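Local coordinates for protein putative creatinine amidohydrolase (Bacteroides fragilis, PDB 3LUB) that binds two zinc ions and probably hydrolyses carbon-nitrogen bonds of linear amides, as a member of the creatininase superfamily, at residues 29-34 with 39-44; 82-87 with 207-212; 167-172 with 180-185. One frame throughout, in Å; residues are numbered along the deposited sequence.

Contact 1. Residues 29-34 with 39-44. With ZN (zinc ion), chain B; ZN (zinc ion), chain C; EDO (1,2-ethanediol), chain D.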
# COMPACT_ATOMS: atom_id res chain seq x y z
N GLY F 29 -11.12 -3.76 -20.75
CA GLY F 29 -10.89 -2.78 -21.77
C GLY F 29 -10.06 -1.58 -21.36
O GLY F 29 -9.03 -1.72 -20.70
N ALA F 30 -10.48 -0.43 -21.82
CA ALA F 30 -9.80 0.84 -21.63
C ALA F 30 -10.80 1.93 -22.01
O ALA F 30 -11.76 1.65 -22.74
CB ALA F 30 -8.53 0.95 -22.54
N THR F 31 -10.56 3.14 -21.50
CA THR F 31 -11.25 4.37 -21.87
C THR F 31 -10.19 5.24 -22.60
O THR F 31 -9.30 5.86 -21.99
CB THR F 31 -11.88 5.02 -20.62
OG1 THR F 31 -12.67 4.03 -19.93
CG2 THR F 31 -12.73 6.28 -20.95
N GLU F 32 -10.28 5.27 -23.93
CA GLU F 32 -9.15 5.57 -24.79
C GLU F 32 -9.61 6.05 -26.15
O GLU F 32 -10.38 5.37 -26.80
CB GLU F 32 -8.29 4.31 -24.98
CG GLU F 32 -6.98 4.53 -25.71
CD GLU F 32 -6.27 3.25 -26.08
OE1 GLU F 32 -6.97 2.22 -26.24
OE2 GLU F 32 -5.02 3.25 -26.22
N PRO F 33 -9.12 7.21 -26.59
CA PRO F 33 -9.41 7.65 -27.95
C PRO F 33 -8.89 6.63 -29.00
O PRO F 33 -7.81 6.07 -28.83
CB PRO F 33 -8.66 8.97 -28.07
CG PRO F 33 -8.28 9.38 -26.69
CD PRO F 33 -8.26 8.16 -25.87
N HIS F 34 -9.70 6.42 -30.04
CA HIS F 34 -9.43 5.48 -31.11
C HIS F 34 -9.53 6.17 -32.46
O HIS F 34 -10.58 6.14 -33.09
CB HIS F 34 -10.45 4.35 -31.04
CG HIS F 34 -10.04 3.28 -30.10
ND1 HIS F 34 -10.03 3.45 -28.72
CD2 HIS F 34 -9.55 2.04 -30.33
CE1 HIS F 34 -9.61 2.33 -28.15
NE2 HIS F 34 -9.30 1.47 -29.11
N PRO F 39 -15.42 4.59 -30.94
CA PRO F 39 -15.76 4.91 -29.56
C PRO F 39 -14.60 4.81 -28.57
O PRO F 39 -13.73 3.91 -28.68
CB PRO F 39 -16.84 3.89 -29.19
CG PRO F 39 -17.11 3.09 -30.39
CD PRO F 39 -16.17 3.42 -31.45
N TYR F 40 -14.63 5.73 -27.60
CA TYR F 40 -13.75 5.69 -26.41
C TYR F 40 -13.75 4.36 -25.70
O TYR F 40 -12.74 3.96 -25.13
CB TYR F 40 -14.13 6.77 -25.38
CG TYR F 40 -13.51 8.12 -25.65
CD1 TYR F 40 -14.07 8.99 -26.56
CD2 TYR F 40 -12.37 8.54 -24.96
CE1 TYR F 40 -13.49 10.24 -26.79
CE2 TYR F 40 -11.80 9.77 -25.20
CZ TYR F 40 -12.36 10.62 -26.10
OH TYR F 40 -11.80 11.88 -26.32
N LEU F 41 -14.88 3.64 -25.76
CA LEU F 41 -14.98 2.32 -25.11
C LEU F 41 -14.83 1.12 -26.02
O LEU F 41 -15.19 0.04 -25.64
CB LEU F 41 -16.32 2.23 -24.35
CG LEU F 41 -16.46 3.12 -23.10
CD1 LEU F 41 -17.80 2.84 -22.43
CD2 LEU F 41 -15.36 2.80 -22.10
N THR F 42 -14.28 1.31 -27.21
CA THR F 42 -13.97 0.21 -28.17
C THR F 42 -13.33 -1.00 -27.51
O THR F 42 -13.72 -2.13 -27.78
CB THR F 42 -13.06 0.72 -29.33
OG1 THR F 42 -13.72 1.78 -30.06
CG2 THR F 42 -12.63 -0.42 -30.30
N ASP F 43 -12.36 -0.79 -26.63
CA ASP F 43 -11.64 -1.92 -26.00
C ASP F 43 -12.43 -2.68 -24.96
O ASP F 43 -12.02 -3.75 -24.55
CB ASP F 43 -10.31 -1.45 -25.38
CG ASP F 43 -9.33 -0.97 -26.41
OD1 ASP F 43 -9.58 -1.13 -27.64
OD2 ASP F 43 -8.30 -0.42 -25.98
N CYS F 44 -13.56 -2.12 -24.53
CA CYS F 44 -14.53 -2.81 -23.68
C CYS F 44 -15.61 -3.52 -24.51
O CYS F 44 -15.98 -4.66 -24.24
CB CYS F 44 -15.27 -1.82 -22.77
SG CYS F 44 -14.32 -1.06 -21.39
ZN ZN B . -6.40 0.08 -26.64
ZN ZN C . -8.62 -0.60 -29.20
C1 EDO D . -13.69 4.96 -16.56
O1 EDO D . -14.28 4.90 -17.87
C2 EDO D . -14.80 5.23 -15.55
O2 EDO D . -15.27 6.58 -15.68
O HOH W 1 -11.38 1.72 -25.52
O HOH W 2 -6.55 -0.67 -28.99

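Contact 2. Residues 82-87 with 207-212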
# COMPACT_ATOMS: atom_id res chain seq x y z
N ARG F 82 -2.45 10.19 -21.89
CA ARG F 82 -3.15 10.67 -20.71
C ARG F 82 -3.67 12.12 -20.91
O ARG F 82 -4.73 12.48 -20.40
CB ARG F 82 -2.20 10.54 -19.52
CG ARG F 82 -2.83 10.72 -18.15
CD ARG F 82 -1.79 10.51 -17.03
NE ARG F 82 -0.61 11.38 -17.12
CZ ARG F 82 0.17 11.73 -16.08
NH1 ARG F 82 -0.08 11.31 -14.85
NH2 ARG F 82 1.21 12.53 -16.27
N GLU F 83 -2.92 12.93 -21.66
CA GLU F 83 -3.29 14.29 -21.97
C GLU F 83 -4.44 14.40 -23.00
O GLU F 83 -5.03 15.47 -23.16
CB GLU F 83 -2.07 15.07 -22.48
CG GLU F 83 -1.62 14.70 -23.90
CD GLU F 83 -0.17 15.12 -24.21
OE1 GLU F 83 0.76 14.38 -23.81
OE2 GLU F 83 0.02 16.18 -24.85
N LEU F 84 -4.79 13.31 -23.68
CA LEU F 84 -5.93 13.36 -24.59
C LEU F 84 -7.22 13.33 -23.76
O LEU F 84 -7.34 12.53 -22.83
CB LEU F 84 -5.90 12.20 -25.60
CG LEU F 84 -4.76 12.12 -26.63
CD1 LEU F 84 -4.77 10.75 -27.35
CD2 LEU F 84 -4.74 13.29 -27.66
N PRO F 85 -8.19 14.18 -24.10
CA PRO F 85 -9.36 14.34 -23.25
C PRO F 85 -10.13 13.03 -23.04
O PRO F 85 -10.42 12.31 -23.99
CB PRO F 85 -10.21 15.38 -23.99
CG PRO F 85 -9.73 15.35 -25.41
CD PRO F 85 -8.29 14.99 -25.33
N PHE F 86 -10.40 12.77 -21.76
CA PHE F 86 -11.20 11.65 -21.27
C PHE F 86 -10.51 10.29 -21.33
O PHE F 86 -11.13 9.28 -21.04
CB PHE F 86 -12.55 11.60 -21.97
CG PHE F 86 -13.21 12.94 -22.08
CD1 PHE F 86 -13.45 13.69 -20.94
CD2 PHE F 86 -13.54 13.47 -23.32
CE1 PHE F 86 -14.04 14.93 -21.04
CE2 PHE F 86 -14.11 14.69 -23.41
CZ PHE F 86 -14.38 15.42 -22.28
N CYS F 87 -9.23 10.26 -21.68
CA CYS F 87 -8.45 9.03 -21.61
C CYS F 87 -8.04 8.84 -20.15
O CYS F 87 -7.59 9.81 -19.51
CB CYS F 87 -7.25 9.15 -22.52
SG CYS F 87 -6.18 7.77 -22.46
N ARG F 207 5.51 3.43 -27.06
CA ARG F 207 5.26 4.49 -28.02
C ARG F 207 4.76 5.72 -27.28
O ARG F 207 3.89 5.63 -26.41
CB ARG F 207 4.18 3.99 -29.00
CG ARG F 207 3.78 4.98 -30.09
CD ARG F 207 2.55 4.51 -30.92
NE ARG F 207 2.71 3.19 -31.58
CZ ARG F 207 3.27 2.98 -32.78
NH1 ARG F 207 3.82 3.97 -33.49
NH2 ARG F 207 3.32 1.75 -33.26
N HIS F 208 5.29 6.89 -27.64
CA HIS F 208 4.75 8.16 -27.15
C HIS F 208 3.72 8.67 -28.15
O HIS F 208 4.05 8.98 -29.30
CB HIS F 208 5.87 9.16 -26.94
CG HIS F 208 6.81 8.78 -25.84
ND1 HIS F 208 7.43 9.71 -25.04
CD2 HIS F 208 7.20 7.56 -25.39
CE1 HIS F 208 8.17 9.08 -24.14
NE2 HIS F 208 8.05 7.78 -24.33
N TRP F 209 2.47 8.73 -27.71
CA TRP F 209 1.34 9.04 -28.58
C TRP F 209 1.44 10.45 -29.15
O TRP F 209 1.13 10.68 -30.32
CB TRP F 209 0.03 8.85 -27.83
CG TRP F 209 -0.81 7.82 -28.46
CD1 TRP F 209 -1.91 8.03 -29.22
CD2 TRP F 209 -0.61 6.41 -28.43
NE1 TRP F 209 -2.43 6.85 -29.65
CE2 TRP F 209 -1.64 5.83 -29.20
CE3 TRP F 209 0.34 5.58 -27.84
CZ2 TRP F 209 -1.77 4.46 -29.39
CZ3 TRP F 209 0.23 4.21 -28.02
CH2 TRP F 209 -0.83 3.66 -28.79
N ASP F 210 1.94 11.38 -28.32
CA ASP F 210 2.14 12.78 -28.75
C ASP F 210 3.17 12.95 -29.87
O ASP F 210 3.03 13.83 -30.71
CB ASP F 210 2.49 13.67 -27.55
CG ASP F 210 3.79 13.29 -26.89
OD1 ASP F 210 3.96 12.11 -26.55
OD2 ASP F 210 4.65 14.20 -26.73
N LYS F 211 4.18 12.10 -29.89
CA LYS F 211 5.22 12.17 -30.91
C LYS F 211 4.89 11.30 -32.11
O LYS F 211 5.26 11.64 -33.22
CB LYS F 211 6.55 11.71 -30.34
CG LYS F 211 6.96 12.42 -29.07
CD LYS F 211 7.29 13.87 -29.28
CE LYS F 211 7.79 14.48 -27.96
NZ LYS F 211 8.64 13.52 -27.17
N ALA F 212 4.21 10.17 -31.86
CA ALA F 212 4.06 9.08 -32.83
C ALA F 212 2.79 9.14 -33.68
O ALA F 212 2.75 8.44 -34.68
CB ALA F 212 4.09 7.68 -32.11

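Contact 3. Residues 167-172 with 180-185. With ZN (zinc ion), chain C.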
# COMPACT_ATOMS: atom_id res chain seq x y z
N SER F 167 -8.72 -3.49 -38.67
CA SER F 167 -9.31 -4.61 -37.97
C SER F 167 -10.29 -4.19 -36.86
O SER F 167 -11.40 -4.75 -36.76
CB SER F 167 -8.19 -5.47 -37.36
OG SER F 167 -7.27 -4.68 -36.63
N GLU F 168 -9.86 -3.27 -35.99
CA GLU F 168 -10.75 -2.80 -34.93
C GLU F 168 -11.96 -2.08 -35.53
O GLU F 168 -13.08 -2.20 -35.02
CB GLU F 168 -10.03 -1.86 -33.94
CG GLU F 168 -9.52 -2.55 -32.69
CD GLU F 168 -9.05 -1.59 -31.60
OE1 GLU F 168 -8.52 -0.51 -31.93
OE2 GLU F 168 -9.15 -1.97 -30.39
N THR F 169 -11.72 -1.29 -36.57
CA THR F 169 -12.84 -0.57 -37.22
C THR F 169 -13.82 -1.55 -37.84
O THR F 169 -15.02 -1.39 -37.68
CB THR F 169 -12.38 0.44 -38.27
OG1 THR F 169 -11.44 1.34 -37.68
CG2 THR F 169 -13.56 1.22 -38.76
N SER F 170 -13.32 -2.58 -38.52
CA SER F 170 -14.18 -3.56 -39.18
C SER F 170 -15.03 -4.28 -38.18
O SER F 170 -16.21 -4.47 -38.42
CB SER F 170 -13.38 -4.60 -40.00
OG SER F 170 -12.72 -4.01 -41.10
N VAL F 171 -14.43 -4.71 -37.07
CA VAL F 171 -15.15 -5.50 -36.08
C VAL F 171 -16.21 -4.61 -35.39
O VAL F 171 -17.29 -5.08 -35.11
CB VAL F 171 -14.20 -6.17 -35.07
CG1 VAL F 171 -15.00 -6.99 -34.03
CG2 VAL F 171 -13.14 -7.06 -35.82
N MSE F 172 -15.91 -3.33 -35.18
CA MSE F 172 -16.92 -2.39 -34.64
C MSE F 172 -18.05 -2.21 -35.66
O MSE F 172 -19.21 -2.17 -35.28
CB MSE F 172 -16.32 -1.02 -34.33
CG MSE F 172 -17.27 -0.07 -33.60
SE MSE F 172 -17.91 -0.80 -31.84
CE MSE F 172 -16.25 -0.73 -30.75
N VAL F 180 -19.96 3.91 -35.30
CA VAL F 180 -18.80 4.29 -36.10
C VAL F 180 -19.19 4.95 -37.43
O VAL F 180 -19.94 4.38 -38.21
CB VAL F 180 -17.81 3.08 -36.31
CG1 VAL F 180 -18.56 1.81 -36.56
CG2 VAL F 180 -16.84 3.37 -37.46
N ASN F 181 -18.70 6.15 -37.67
CA ASN F 181 -18.85 6.79 -38.96
C ASN F 181 -17.48 6.83 -39.60
O ASN F 181 -16.68 7.73 -39.32
CB ASN F 181 -19.45 8.20 -38.81
CG ASN F 181 -20.95 8.19 -38.39
OD1 ASN F 181 -21.74 7.34 -38.84
ND2 ASN F 181 -21.34 9.16 -37.55
N LEU F 182 -17.22 5.85 -40.47
CA LEU F 182 -15.93 5.73 -41.13
C LEU F 182 -15.46 7.02 -41.81
O LEU F 182 -14.26 7.29 -41.81
CB LEU F 182 -15.93 4.54 -42.12
CG LEU F 182 -14.59 4.09 -42.70
CD1 LEU F 182 -13.64 3.60 -41.60
CD2 LEU F 182 -14.82 3.02 -43.72
N ALA F 183 -16.39 7.83 -42.35
CA ALA F 183 -16.05 9.11 -43.01
C ALA F 183 -15.35 10.10 -42.09
O ALA F 183 -14.74 11.07 -42.54
CB ALA F 183 -17.28 9.78 -43.59
N GLU F 184 -15.45 9.86 -40.79
CA GLU F 184 -14.79 10.73 -39.80
C GLU F 184 -13.34 10.37 -39.48
O GLU F 184 -12.66 11.17 -38.85
CB GLU F 184 -15.63 10.78 -38.52
CG GLU F 184 -17.00 11.34 -38.82
CD GLU F 184 -17.95 11.23 -37.65
OE1 GLU F 184 -17.49 10.83 -36.53
OE2 GLU F 184 -19.14 11.55 -37.89
N ALA F 185 -12.87 9.22 -39.96
CA ALA F 185 -11.53 8.70 -39.68
C ALA F 185 -10.42 9.56 -40.28
O ALA F 185 -10.55 10.12 -41.37
CB ALA F 185 -11.42 7.25 -40.18
ZN ZN C . -8.62 -0.60 -29.20
O HOH W 2 -6.55 -0.67 -28.99

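Contact 1. Residues 29-34 with 39-44
Asp43 meets Glu32 and His34 through two zinc ions, each carboxylate oxygen serving one metal. Its OD2 lies 2.1 Å from the first zinc, which Glu32 OE1 also binds, while Asp43 OD1 lies 1.9 Å from the second, the one held by His34 NE2. The flat groups are turned steeply against each other: the Asp43 carboxylate stands 74° from that of Glu32 and 83° from the His34 ring. Glu32 reaches its metal with an extended chain, CG anti to the backbone N (chi1 -172°), and its OE2 is bonded to Gln81. This bridging aspartate is the centre of the binuclear site of the creatininase fold, completed by His120 and Glu168, with water 2 between the metals. Rotation of the His34 ring is fixed from two directions. In the ring plane, His34 ND1 donates to Glu32 O (2.7 Å), meeting that oxygen from above its carbonyl plane; over the centre of one face sits Thr42 CB, 3.8 Å from the His34 ring centroid and almost on the ring normal, a CH-pi contact. The backbones join where Glu32 N donates to Tyr40 O (3.0 Å), and water 1 bridges Ala30 O, Tyr40 O and Asp43 N. Pro33 CG packs 3.8 Å from Tyr40 CE2.

Contact 2. Residues 82-87 with 207-212
Glu83 and Leu84 reach across to Asp210 and Trp209 in a sparse surface contact that buries 94 Å² in all and contains no hydrogen bond. At Glu83 the side chain starts between the backbone N and the carbonyl carbon (chi1 74°) and then runs out extended, which carries OE1 to 4.2 Å from Asp210 CB. The two side chains cross at about a right angle, their carboxylate planes 31° apart. Glu83 OE1 and Asp210 OD1 stay 4.8 Å apart, two acidic groups at the surface. Asp210 is a calcium ligand in this protein, although no calcium is bound to this chain at that site. The contact joins the loop between strand 66-68 and helix 92-108 to the short helix 209-212, more than a hundred residues later. Next comes Leu84, whose CD1 methyl approaches the five-membered part of the Trp209 indole obliquely, 4.4 Å from Trp209 CD1. On one face of the same indole lies Arg207 CD, 3.7 Å above the plane toward the rim, and NE1 of Trp209 is bonded to Ser216 O. Leu84 also opens a type II beta turn that Cys87 N closes on Leu84 O at 3.2 Å. Within the turn, Pro85 O receives the Tyr40 hydroxyl, and Phe86 packs edge-to-face on Tyr21 of a second subunit. The facing helix begins right after His208, whose N is bonded to Tyr253 OH of a third subunit.

Contact 3. Residues 167-172 with 180-185
Thr169 and Met172, one turn apart on the same side of their helix, receive Val180 and Leu182 from the chain that follows it. All the contacts are between apolar carbons, with 157 Å² buried and no hydrogen bond across. At Thr169 the first torsion (chi1 -55°) sets CG2 anti to the backbone N and OG1 beside it, which points the methyl and the hydroxyl to different partners. The methyl faces the loop, Thr169 CG2 lying 3.7 Å from Leu182 CD1 and 4.1 Å from Val180 CG2, while OG1 is bonded to Gly165 O and His37 NE2. Leu182 meets this methyl with a single branch, the two side chains crossing at about a right angle. Val180 offers both of its methyls: CG2 goes to Thr169, and CG1, placed between the backbone N and the carbonyl carbon (chi1 40°), lies 3.7 Å from Met172 CG. Met172, modelled as selenomethionine, touches Val180 chiefly through CG. Its chain bends at the next two torsions, leading the selenium and CE away from the loop. In the loop, a short 3-10 turn spans 182-184, and Asn181 ND2 donates to Glu184 OE2 at 3.3 Å from above the carboxylate plane. Glu168, on the same helix but not facing the loop, binds a zinc ion closely through Glu168 OE2 (1.9 Å), with OE1 at a longer 2.7 Å and also bonded to Ala164 N. Helix 166-175 thus has several packed sides: Val180 and Leu182 cover one, Glu168 and Met172 lean on helix 42-62, and Ser170 and Val171 touch helix 226-249.

Contacts 1 and 3 are buried, whereas contact 2 is at the surface; the centres of contacts 1, 3 and 2 lie about 10, 17 and 20 Å from the centre of the chain. Contact 1 combines metal ligation with backbone and water bonds; contact 3 is purely apolar across its segments, and contact 2 adds a like-charged pair to one loose apolar touch. Contacts 1 and 3 share a zinc ion and water 2, and the CE of Met172 rests 3.6 Å from Thr42 CA. Segment 82-87 meets contact 1 instead, with Pro33 CD 3.6 Å from Cys87 CB. Contacts 2 and 3 do not touch; all three reach the second subunit.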